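Local coordinates for protein peroxisomal acyl-CoA oxidase 1A (Solanum lycopersicum, PDB 2FON) that probably oxidises fatty acyl-CoA to the trans-2-enoyl-CoA with the help of bound FAD, in the first step of peroxisomal beta-oxidation, at residues V328-G333 and G337-Q342; G634-R639 and P646-A651. All coordinates share one frame; numbering follows the deposited sequence.

Contact 1 of 2, residues V328-G333 and G337-Q342; sequences VRRQFG and GGQETQ. With FAD (flavin-adenine dinucleotide), chain D.
The Arg330 guanidinium is layered between two glutamine side chains: Gln339 NE2 lies over the centre of one face, 3.6 Å from Arg330 CZ, and Gln342 CG over the opposite face. Both amide planes are within 30° of the guanidinium plane, so both pairs count as stacked; Gln342 NE2 is itself hydrogen-bonded to Glu29 and to Ala327 O. At the guanidinium edge, Arg330 NH1 donates in plane to Glu340 O (3.0 Å, 171° at the hydrogen). With an alanine here, Glu340 O would probably lose this donor and the two glutamines the plate between them. The backbones bridge once, at Arg330 and Gln342, beside the bond from Gln331 N to Thr341 O (2.9 Å); Thr341 N adds a further bond to Phe332 O (2.9 Å). Phe332 N gives Glu340 OE2 only a weak bond; the stronger partner of this carboxylate is His161 of the second subunit, and Asn164 of that subunit also bonds OE2. On the cofactor side, Arg329 NE and NH2 converge on FAD O2A, at 2.6 Å from NE and 2.7 Å from NH2; chi2 (53°) bends the chain toward the pyrophosphate. The whole contact is a folded-back loop between helix 297-328, which ends just before Arg329, and helix 347-380.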
ATOM      1  N   VAL B 328     -13.660  -5.811 -18.225  1.00 62.85           N
ATOM      2  CA  VAL B 328     -14.996  -6.315 -17.984  1.00 63.16           C
ATOM      3  C   VAL B 328     -15.931  -5.236 -17.306  1.00 63.94           C
ATOM      4  O   VAL B 328     -17.083  -4.995 -17.758  1.00 63.64           O
ATOM      5  CB  VAL B 328     -14.886  -7.642 -17.149  1.00 63.73           C
ATOM      6  CG1 VAL B 328     -16.213  -8.049 -16.477  1.00 60.10           C
ATOM      7  CG2 VAL B 328     -14.323  -8.747 -17.993  1.00 63.44           C
ATOM      8  N   ARG B 329     -15.435  -4.638 -16.198  1.00 63.56           N
ATOM      9  CA  ARG B 329     -15.995  -3.434 -15.575  1.00 62.73           C
ATOM     10  C   ARG B 329     -16.292  -2.275 -16.535  1.00 63.15           C
ATOM     11  O   ARG B 329     -15.333  -1.620 -17.105  1.00 63.32           O
ATOM     12  CB  ARG B 329     -15.007  -2.881 -14.562  1.00 62.36           C
ATOM     13  CG  ARG B 329     -15.679  -1.894 -13.505  1.00 63.86           C
ATOM     14  CD  ARG B 329     -16.915  -2.468 -12.769  1.00 60.26           C
ATOM     15  NE  ARG B 329     -17.344  -1.535 -11.732  1.00 62.60           N
ATOM     16  CZ  ARG B 329     -18.278  -1.777 -10.799  1.00 61.19           C
ATOM     17  NH1 ARG B 329     -18.917  -2.927 -10.730  1.00 60.39           N
ATOM     18  NH2 ARG B 329     -18.551  -0.867  -9.898  1.00 62.88           N
ATOM     19  N   ARG B 330     -17.593  -1.993 -16.685  1.00 61.32           N
ATOM     20  CA  ARG B 330     -18.041  -0.786 -17.353  1.00 60.01           C
ATOM     21  C   ARG B 330     -18.564   0.198 -16.301  1.00 60.48           C
ATOM     22  O   ARG B 330     -19.128  -0.213 -15.293  1.00 59.98           O
ATOM     23  CB  ARG B 330     -19.142  -1.158 -18.315  1.00 59.58           C
ATOM     24  CG  ARG B 330     -18.750  -2.329 -19.181  1.00 60.18           C
ATOM     25  CD  ARG B 330     -19.835  -2.686 -20.140  1.00 59.31           C
ATOM     26  NE  ARG B 330     -19.345  -3.669 -21.096  1.00 62.76           N
ATOM     27  CZ  ARG B 330     -18.969  -3.375 -22.359  1.00 64.03           C
ATOM     28  NH1 ARG B 330     -19.012  -2.126 -22.842  1.00 56.92           N
ATOM     29  NH2 ARG B 330     -18.526  -4.349 -23.147  1.00 62.51           N
ATOM     30  N   GLN B 331     -18.350   1.500 -16.494  1.00 60.88           N
ATOM     31  CA  GLN B 331     -18.891   2.488 -15.552  1.00 61.35           C
ATOM     32  C   GLN B 331     -18.910   3.846 -16.206  1.00 61.55           C
ATOM     33  O   GLN B 331     -17.887   4.263 -16.715  1.00 61.48           O
ATOM     34  CB  GLN B 331     -18.079   2.527 -14.230  1.00 61.34           C
ATOM     35  CG  GLN B 331     -18.856   2.944 -12.995  1.00 60.30           C
ATOM     36  CD  GLN B 331     -19.963   1.948 -12.561  1.00 64.98           C
ATOM     37  OE1 GLN B 331     -20.875   2.313 -11.803  1.00 65.84           O
ATOM     38  NE2 GLN B 331     -19.866   0.685 -13.008  1.00 64.55           N
ATOM     39  N   PHE B 332     -20.067   4.520 -16.171  1.00 62.10           N
ATOM     40  CA  PHE B 332     -20.321   5.738 -16.935  1.00 63.32           C
ATOM     41  C   PHE B 332     -20.399   5.598 -18.472  1.00 65.35           C
ATOM     42  O   PHE B 332     -20.207   4.513 -19.030  1.00 65.21           O
ATOM     43  CB  PHE B 332     -19.329   6.822 -16.581  1.00 61.49           C
ATOM     44  CG  PHE B 332     -19.396   7.218 -15.170  1.00 61.83           C
ATOM     45  CD1 PHE B 332     -18.408   6.760 -14.247  1.00 61.52           C
ATOM     46  CD2 PHE B 332     -20.463   8.001 -14.712  1.00 58.07           C
ATOM     47  CE1 PHE B 332     -18.483   7.098 -12.910  1.00 59.63           C
ATOM     48  CE2 PHE B 332     -20.546   8.375 -13.367  1.00 57.50           C
ATOM     49  CZ  PHE B 332     -19.556   7.920 -12.452  1.00 58.76           C
ATOM     50  N   GLY B 333     -20.720   6.719 -19.127  1.00 67.55           N
ATOM     51  CA  GLY B 333     -20.514   6.865 -20.553  1.00 70.16           C
ATOM     52  C   GLY B 333     -21.570   6.196 -21.399  1.00 71.88           C
ATOM     53  O   GLY B 333     -21.402   6.014 -22.605  1.00 71.95           O
ATOM     54  N   GLY B 337     -29.528   4.781 -25.050  1.00 79.85           N
ATOM     55  CA  GLY B 337     -29.609   3.407 -24.495  1.00 79.04           C
ATOM     56  C   GLY B 337     -28.335   2.546 -24.378  1.00 78.25           C
ATOM     57  O   GLY B 337     -28.418   1.398 -23.948  1.00 78.68           O
ATOM     58  N   GLY B 338     -27.166   3.080 -24.738  1.00 77.09           N
ATOM     59  CA  GLY B 338     -25.927   2.279 -24.835  1.00 76.20           C
ATOM     60  C   GLY B 338     -25.382   1.528 -23.621  1.00 75.17           C
ATOM     61  O   GLY B 338     -25.769   1.757 -22.481  1.00 75.24           O
ATOM     62  N   GLN B 339     -24.497   0.581 -23.893  1.00 74.35           N
ATOM     63  CA  GLN B 339     -23.717  -0.118 -22.875  1.00 72.70           C
ATOM     64  C   GLN B 339     -22.803   0.911 -22.249  1.00 72.13           C
ATOM     65  O   GLN B 339     -22.310   1.775 -22.956  1.00 73.14           O
ATOM     66  CB  GLN B 339     -22.822  -1.127 -23.570  1.00 72.17           C
ATOM     67  CG  GLN B 339     -23.432  -2.476 -23.744  1.00 72.63           C
ATOM     68  CD  GLN B 339     -22.388  -3.537 -24.096  1.00 73.50           C
ATOM     69  OE1 GLN B 339     -21.713  -3.447 -25.131  1.00 71.63           O
ATOM     70  NE2 GLN B 339     -22.255  -4.552 -23.231  1.00 71.60           N
ATOM     71  N   GLU B 340     -22.536   0.844 -20.953  1.00 70.75           N
ATOM     72  CA  GLU B 340     -21.571   1.798 -20.402  1.00 69.41           C
ATOM     73  C   GLU B 340     -20.133   1.456 -20.844  1.00 68.58           C
ATOM     74  O   GLU B 340     -19.863   0.337 -21.302  1.00 67.87           O
ATOM     75  CB  GLU B 340     -21.663   1.871 -18.879  1.00 69.62           C
ATOM     76  CG  GLU B 340     -23.052   2.112 -18.305  1.00 68.53           C
ATOM     77  CD  GLU B 340     -23.073   1.811 -16.823  1.00 69.86           C
ATOM     78  OE1 GLU B 340     -23.481   0.682 -16.433  1.00 71.19           O
ATOM     79  OE2 GLU B 340     -22.612   2.677 -16.045  1.00 71.37           O
ATOM     80  N   THR B 341     -19.222   2.413 -20.686  1.00 67.47           N
ATOM     81  CA  THR B 341     -17.849   2.285 -21.153  1.00 67.30           C
ATOM     82  C   THR B 341     -17.013   1.389 -20.228  1.00 67.16           C
ATOM     83  O   THR B 341     -16.997   1.557 -19.003  1.00 66.96           O
ATOM     84  CB  THR B 341     -17.217   3.680 -21.237  1.00 67.85           C
ATOM     85  OG1 THR B 341     -18.029   4.506 -22.073  1.00 69.84           O
ATOM     86  CG2 THR B 341     -15.816   3.653 -21.797  1.00 68.32           C
ATOM     87  N   GLN B 342     -16.320   0.413 -20.802  1.00 66.76           N
ATOM     88  CA  GLN B 342     -15.385  -0.363 -20.000  1.00 65.96           C
ATOM     89  C   GLN B 342     -14.350   0.586 -19.424  1.00 65.77           C
ATOM     90  O   GLN B 342     -13.870   1.475 -20.153  1.00 65.27           O
ATOM     91  CB  GLN B 342     -14.675  -1.367 -20.849  1.00 65.36           C
ATOM     92  CG  GLN B 342     -15.592  -2.358 -21.519  1.00 64.37           C
ATOM     93  CD  GLN B 342     -14.969  -2.750 -22.797  1.00 60.37           C
ATOM     94  OE1 GLN B 342     -15.085  -2.026 -23.774  1.00 63.31           O
ATOM     95  NE2 GLN B 342     -14.191  -3.806 -22.778  1.00 56.02           N
TER
HETATM   96  PA  FAD D1000     -15.846   1.931 -10.006  1.00 55.63           P
HETATM   97  O1A FAD D1000     -16.474   3.275 -10.260  1.00 50.79           O
HETATM   98  O2A FAD D1000     -16.499   0.738 -10.708  1.00 49.17           O
HETATM   99  O5B FAD D1000     -14.355   2.159 -10.428  1.00 53.12           O
HETATM  100  C5B FAD D1000     -13.563   1.054 -10.790  1.00 52.84           C
HETATM  101  C4B FAD D1000     -12.394   1.746 -11.477  1.00 53.49           C
HETATM  102  O4B FAD D1000     -12.895   2.448 -12.601  1.00 53.24           O
HETATM  103  C3B FAD D1000     -11.701   2.782 -10.592  1.00 49.74           C
HETATM  104  O3B FAD D1000     -10.367   2.716 -10.933  1.00 43.42           O
HETATM  105  C2B FAD D1000     -12.178   4.090 -11.131  1.00 51.79           C
HETATM  106  O2B FAD D1000     -11.232   5.096 -10.958  1.00 53.12           O
HETATM  107  C1B FAD D1000     -12.396   3.750 -12.596  1.00 55.94           C
HETATM  108  N9A FAD D1000     -13.429   4.646 -13.100  1.00 58.33           N
HETATM  109  C8A FAD D1000     -14.777   4.508 -12.926  1.00 57.70           C
HETATM  110  N7A FAD D1000     -15.355   5.571 -13.538  1.00 59.09           N
HETATM  111  C5A FAD D1000     -14.403   6.354 -14.106  1.00 60.19           C
HETATM  112  C6A FAD D1000     -14.445   7.531 -14.859  1.00 59.20           C
HETATM  113  N6A FAD D1000     -15.618   8.099 -15.117  1.00 58.26           N
HETATM  114  N1A FAD D1000     -13.274   8.110 -15.306  1.00 58.23           N
HETATM  115  C2A FAD D1000     -12.054   7.534 -15.036  1.00 57.45           C
HETATM  116  N3A FAD D1000     -12.019   6.368 -14.311  1.00 59.31           N
HETATM  117  C4A FAD D1000     -13.172   5.789 -13.836  1.00 59.99           C
HETATM  118  N1  FAD D1000     -22.071   1.679  -0.612  1.00 55.16           N
HETATM  119  C2  FAD D1000     -23.289   1.947   0.007  1.00 55.37           C
HETATM  120  O2  FAD D1000     -24.299   2.343  -0.630  1.00 55.22           O
HETATM  121  N3  FAD D1000     -23.346   1.838   1.380  1.00 54.74           N
HETATM  122  C4  FAD D1000     -22.254   1.445   2.101  1.00 54.52           C
HETATM  123  O4  FAD D1000     -22.373   1.323   3.321  1.00 55.38           O
HETATM  124  C4X FAD D1000     -21.054   1.164   1.467  1.00 55.11           C
HETATM  125  N5  FAD D1000     -19.949   0.722   2.193  1.00 55.75           N
HETATM  126  C5X FAD D1000     -18.777   0.370   1.601  1.00 54.02           C
HETATM  127  C6  FAD D1000     -17.775  -0.071   2.414  1.00 53.76           C
HETATM  128  C7  FAD D1000     -16.557  -0.416   1.861  1.00 55.56           C
HETATM  129  C7M FAD D1000     -15.478  -0.888   2.814  1.00 54.18           C
HETATM  130  C8  FAD D1000     -16.372  -0.292   0.446  1.00 55.43           C
HETATM  131  C8M FAD D1000     -15.089  -0.663  -0.235  1.00 54.77           C
HETATM  132  C9  FAD D1000     -17.412   0.152  -0.352  1.00 54.85           C
HETATM  133  C9A FAD D1000     -18.656   0.474   0.222  1.00 55.26           C
HETATM  134  N10 FAD D1000     -19.776   0.932  -0.539  1.00 55.37           N
HETATM  135  C10 FAD D1000     -20.963   1.276   0.099  1.00 54.87           C
HETATM  136  C1' FAD D1000     -19.722   1.143  -2.035  1.00 54.73           C
HETATM  137  C2' FAD D1000     -18.758   2.320  -2.123  1.00 55.04           C
HETATM  138  O2' FAD D1000     -19.250   3.436  -1.482  1.00 56.36           O
HETATM  139  C3' FAD D1000     -18.448   2.920  -3.457  1.00 57.46           C
HETATM  140  O3' FAD D1000     -19.562   3.604  -3.983  1.00 63.81           O
HETATM  141  C4' FAD D1000     -17.894   1.958  -4.462  1.00 58.12           C
HETATM  142  O4' FAD D1000     -16.872   1.180  -3.856  1.00 56.50           O
HETATM  143  C5' FAD D1000     -17.399   2.854  -5.605  1.00 57.20           C
HETATM  144  O5' FAD D1000     -16.369   2.164  -6.248  1.00 57.29           O
HETATM  145  P   FAD D1000     -16.683   1.135  -7.416  1.00 53.74           P
HETATM  146  O1P FAD D1000     -16.612  -0.254  -6.818  1.00 52.73           O
HETATM  147  O2P FAD D1000     -18.025   1.583  -8.016  1.00 54.56           O
HETATM  148  O3P FAD D1000     -15.527   1.542  -8.472  1.00 54.88           O

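Contact 2 of 2, residues G634-R639 and P646-A651; sequences GSILGR and PKLYEA
Ile636 points at helix 644-652 and divides its side chain between Lys647 and Leu648 on one branch and Ala651 on the other. Ile636 CG2, set opposite the backbone N by chi1 (-68°), reaches Lys647 CB at 3.5 Å and lies 3.7 Å from Leu648 CG. The other branch runs out extended (chi2 171°), which carries Ile636 CD1 to Ala651 CB, 3.6 Å away and one helical turn beyond Lys647. Leu637 and Leu648 start off across the line of contact, but their ends converge, and Leu637 CD2 meets Leu648 CD1 at 3.7 Å as the two chains cross at a slant. The loop side is a type I beta turn from Ile636 to Arg639, closed by a weak bond from Arg639 N to Ile636 O; it packs against one side of helix 644-652, within the C-terminal acyl-CoA oxidase region. Beyond the apolar patch, Arg639 crosses Lys647 at about a right angle. Arg639 CD is 3.7 Å from Lys647 CG, and the lysine methylenes, CE among them, lie over one face of the guanidinium. The two like charges, Arg639 NH1 and Lys647 NZ, are 4.3 Å apart, and each residue has an acidic mate: Arg639 NH2 forms a salt bridge with Asp641, while Lys647 NZ makes a weak one with Glu650 OE1. Leu648 also packs on Trp193 of the second subunit, and Leu637 on Tyr325 of helix 297-328.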
ATOM      1  N   GLY B 634      -6.051 -17.197  -8.515  1.00 63.41           N
ATOM      2  CA  GLY B 634      -7.110 -17.153  -7.458  1.00 63.03           C
ATOM      3  C   GLY B 634      -7.818 -15.806  -7.287  1.00 65.22           C
ATOM      4  O   GLY B 634      -7.843 -15.237  -6.182  1.00 66.18           O
ATOM      5  N   SER B 635      -8.306 -15.255  -8.398  1.00 65.64           N
ATOM      6  CA  SER B 635      -8.963 -13.971  -8.453  1.00 66.02           C
ATOM      7  C   SER B 635     -10.311 -14.162  -9.141  1.00 65.70           C
ATOM      8  O   SER B 635     -10.408 -14.575 -10.314  1.00 65.26           O
ATOM      9  CB  SER B 635      -8.161 -12.999  -9.353  1.00 67.40           C
ATOM     10  OG  SER B 635      -8.691 -11.643  -9.368  1.00 67.77           O
ATOM     11  N   ILE B 636     -11.374 -13.810  -8.460  1.00 64.27           N
ATOM     12  CA  ILE B 636     -12.597 -13.864  -9.164  1.00 62.92           C
ATOM     13  C   ILE B 636     -12.559 -12.728 -10.168  1.00 63.77           C
ATOM     14  O   ILE B 636     -13.017 -12.909 -11.321  1.00 64.42           O
ATOM     15  CB  ILE B 636     -13.751 -13.872  -8.208  1.00 63.16           C
ATOM     16  CG1 ILE B 636     -13.736 -15.207  -7.440  1.00 56.68           C
ATOM     17  CG2 ILE B 636     -15.061 -13.613  -8.946  1.00 64.52           C
ATOM     18  CD1 ILE B 636     -14.669 -15.264  -6.361  1.00 53.04           C
ATOM     19  N   LEU B 637     -11.895 -11.616  -9.836  1.00 62.80           N
ATOM     20  CA  LEU B 637     -11.925 -10.490 -10.784  1.00 63.61           C
ATOM     21  C   LEU B 637     -11.088 -10.752 -12.029  1.00 64.06           C
ATOM     22  O   LEU B 637     -11.275 -10.093 -13.044  1.00 64.92           O
ATOM     23  CB  LEU B 637     -11.589  -9.116 -10.157  1.00 63.20           C
ATOM     24  CG  LEU B 637     -12.343  -8.731  -8.883  1.00 63.58           C
ATOM     25  CD1 LEU B 637     -11.923  -7.362  -8.299  1.00 64.92           C
ATOM     26  CD2 LEU B 637     -13.834  -8.785  -9.172  1.00 63.23           C
ATOM     27  N   GLY B 638     -10.175 -11.709 -11.980  1.00 63.92           N
ATOM     28  CA  GLY B 638      -9.285 -11.878 -13.097  1.00 62.90           C
ATOM     29  C   GLY B 638      -9.487 -13.226 -13.717  1.00 63.29           C
ATOM     30  O   GLY B 638      -8.603 -13.737 -14.383  1.00 62.92           O
ATOM     31  N   ARG B 639     -10.621 -13.853 -13.465  1.00 64.03           N
ATOM     32  CA  ARG B 639     -10.909 -15.102 -14.184  1.00 65.65           C
ATOM     33  C   ARG B 639     -10.681 -14.904 -15.672  1.00 65.95           C
ATOM     34  O   ARG B 639     -11.158 -13.912 -16.228  1.00 66.70           O
ATOM     35  CB  ARG B 639     -12.368 -15.507 -14.026  1.00 65.67           C
ATOM     36  CG  ARG B 639     -12.688 -16.176 -12.738  1.00 66.59           C
ATOM     37  CD  ARG B 639     -14.181 -16.270 -12.638  1.00 66.32           C
ATOM     38  NE  ARG B 639     -14.608 -17.170 -13.669  1.00 68.57           N
ATOM     39  CZ  ARG B 639     -14.553 -18.492 -13.576  1.00 68.65           C
ATOM     40  NH1 ARG B 639     -14.119 -19.054 -12.447  1.00 62.79           N
ATOM     41  NH2 ARG B 639     -14.958 -19.237 -14.625  1.00 67.78           N
ATOM     42  N   PRO B 646     -21.216 -13.208 -11.441  1.00 66.21           N
ATOM     43  CA  PRO B 646     -21.939 -14.334 -10.855  1.00 66.21           C
ATOM     44  C   PRO B 646     -21.023 -15.082  -9.949  1.00 65.87           C
ATOM     45  O   PRO B 646     -21.488 -15.705  -9.017  1.00 65.67           O
ATOM     46  CB  PRO B 646     -22.343 -15.191 -12.079  1.00 65.25           C
ATOM     47  CG  PRO B 646     -22.349 -14.200 -13.177  1.00 65.29           C
ATOM     48  CD  PRO B 646     -21.154 -13.331 -12.902  1.00 66.08           C
ATOM     49  N   LYS B 647     -19.727 -15.001 -10.211  1.00 65.78           N
ATOM     50  CA  LYS B 647     -18.793 -15.751  -9.380  1.00 66.73           C
ATOM     51  C   LYS B 647     -18.659 -15.154  -8.018  1.00 66.53           C
ATOM     52  O   LYS B 647     -18.720 -15.899  -7.036  1.00 67.40           O
ATOM     53  CB  LYS B 647     -17.428 -15.980 -10.030  1.00 66.82           C
ATOM     54  CG  LYS B 647     -17.506 -16.914 -11.191  1.00 66.73           C
ATOM     55  CD  LYS B 647     -17.855 -18.313 -10.780  1.00 66.89           C
ATOM     56  CE  LYS B 647     -18.405 -19.013 -11.990  1.00 69.53           C
ATOM     57  NZ  LYS B 647     -18.190 -20.447 -11.826  1.00 72.22           N
ATOM     58  N   LEU B 648     -18.528 -13.830  -7.967  1.00 66.32           N
ATOM     59  CA  LEU B 648     -18.588 -13.068  -6.692  1.00 66.52           C
ATOM     60  C   LEU B 648     -19.861 -13.342  -5.883  1.00 66.94           C
ATOM     61  O   LEU B 648     -19.782 -13.520  -4.669  1.00 68.69           O
ATOM     62  CB  LEU B 648     -18.402 -11.551  -6.899  1.00 65.62           C
ATOM     63  CG  LEU B 648     -17.020 -11.000  -7.237  1.00 64.12           C
ATOM     64  CD1 LEU B 648     -17.091  -9.559  -7.511  1.00 67.58           C
ATOM     65  CD2 LEU B 648     -16.117 -11.131  -6.109  1.00 66.30           C
ATOM     66  N   TYR B 649     -21.015 -13.397  -6.530  1.00 66.73           N
ATOM     67  CA  TYR B 649     -22.260 -13.735  -5.837  1.00 67.49           C
ATOM     68  C   TYR B 649     -22.212 -15.155  -5.258  1.00 67.93           C
ATOM     69  O   TYR B 649     -22.352 -15.360  -4.083  1.00 68.70           O
ATOM     70  CB  TYR B 649     -23.442 -13.570  -6.798  1.00 67.88           C
ATOM     71  CG  TYR B 649     -24.776 -13.529  -6.158  1.00 67.19           C
ATOM     72  CD1 TYR B 649     -25.292 -12.343  -5.685  1.00 64.93           C
ATOM     73  CD2 TYR B 649     -25.555 -14.684  -6.057  1.00 68.46           C
ATOM     74  CE1 TYR B 649     -26.552 -12.296  -5.106  1.00 65.40           C
ATOM     75  CE2 TYR B 649     -26.819 -14.659  -5.446  1.00 66.82           C
ATOM     76  CZ  TYR B 649     -27.304 -13.457  -4.966  1.00 67.92           C
ATOM     77  OH  TYR B 649     -28.551 -13.393  -4.355  1.00 69.60           O
ATOM     78  N   GLU B 650     -21.995 -16.146  -6.088  1.00 69.10           N
ATOM     79  CA  GLU B 650     -21.818 -17.503  -5.612  1.00 70.20           C
ATOM     80  C   GLU B 650     -20.735 -17.515  -4.470  1.00 68.94           C
ATOM     81  O   GLU B 650     -20.929 -18.151  -3.418  1.00 68.30           O
ATOM     82  CB  GLU B 650     -21.528 -18.421  -6.819  1.00 68.70           C
ATOM     83  CG  GLU B 650     -20.819 -19.758  -6.559  1.00 72.75           C
ATOM     84  CD  GLU B 650     -20.416 -20.540  -7.885  1.00 75.00           C
ATOM     85  OE1 GLU B 650     -19.967 -19.942  -8.900  1.00 81.26           O
ATOM     86  OE2 GLU B 650     -20.553 -21.787  -7.930  1.00 81.93           O
ATOM     87  N   ALA B 651     -19.640 -16.770  -4.630  1.00 68.22           N
ATOM     88  CA  ALA B 651     -18.623 -16.765  -3.561  1.00 68.10           C
ATOM     89  C   ALA B 651     -19.105 -16.209  -2.190  1.00 68.63           C
ATOM     90  O   ALA B 651     -18.800 -16.783  -1.138  1.00 68.35           O
ATOM     91  CB  ALA B 651     -17.317 -16.143  -4.016  1.00 67.19           C
TER

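How the contacts relate
Contact 1 closes before contact 2 opens along the chain, some 290 residues later. Contact 1 lies in the C-alpha1 domain and contact 2 in the C-terminal acyl-CoA oxidase region, and their centres are 20 Å apart; the nearest atoms, about 6 Å apart, do not touch. Helix 297-328 relates them: contact 1 begins at its C-terminal end, while Leu637 and Ser635 of contact 2 pack on its side. Tyr645, just ahead of 646-651, also makes a weak hydrogen bond to Arg329. Contact 1 binds FAD directly, whereas in contact 2 the Leu637 side chain stays about 9 Å from it. Both touch the second subunit, which supplies several further FAD ligands, consistent with a cofactor site built across the dimer interface.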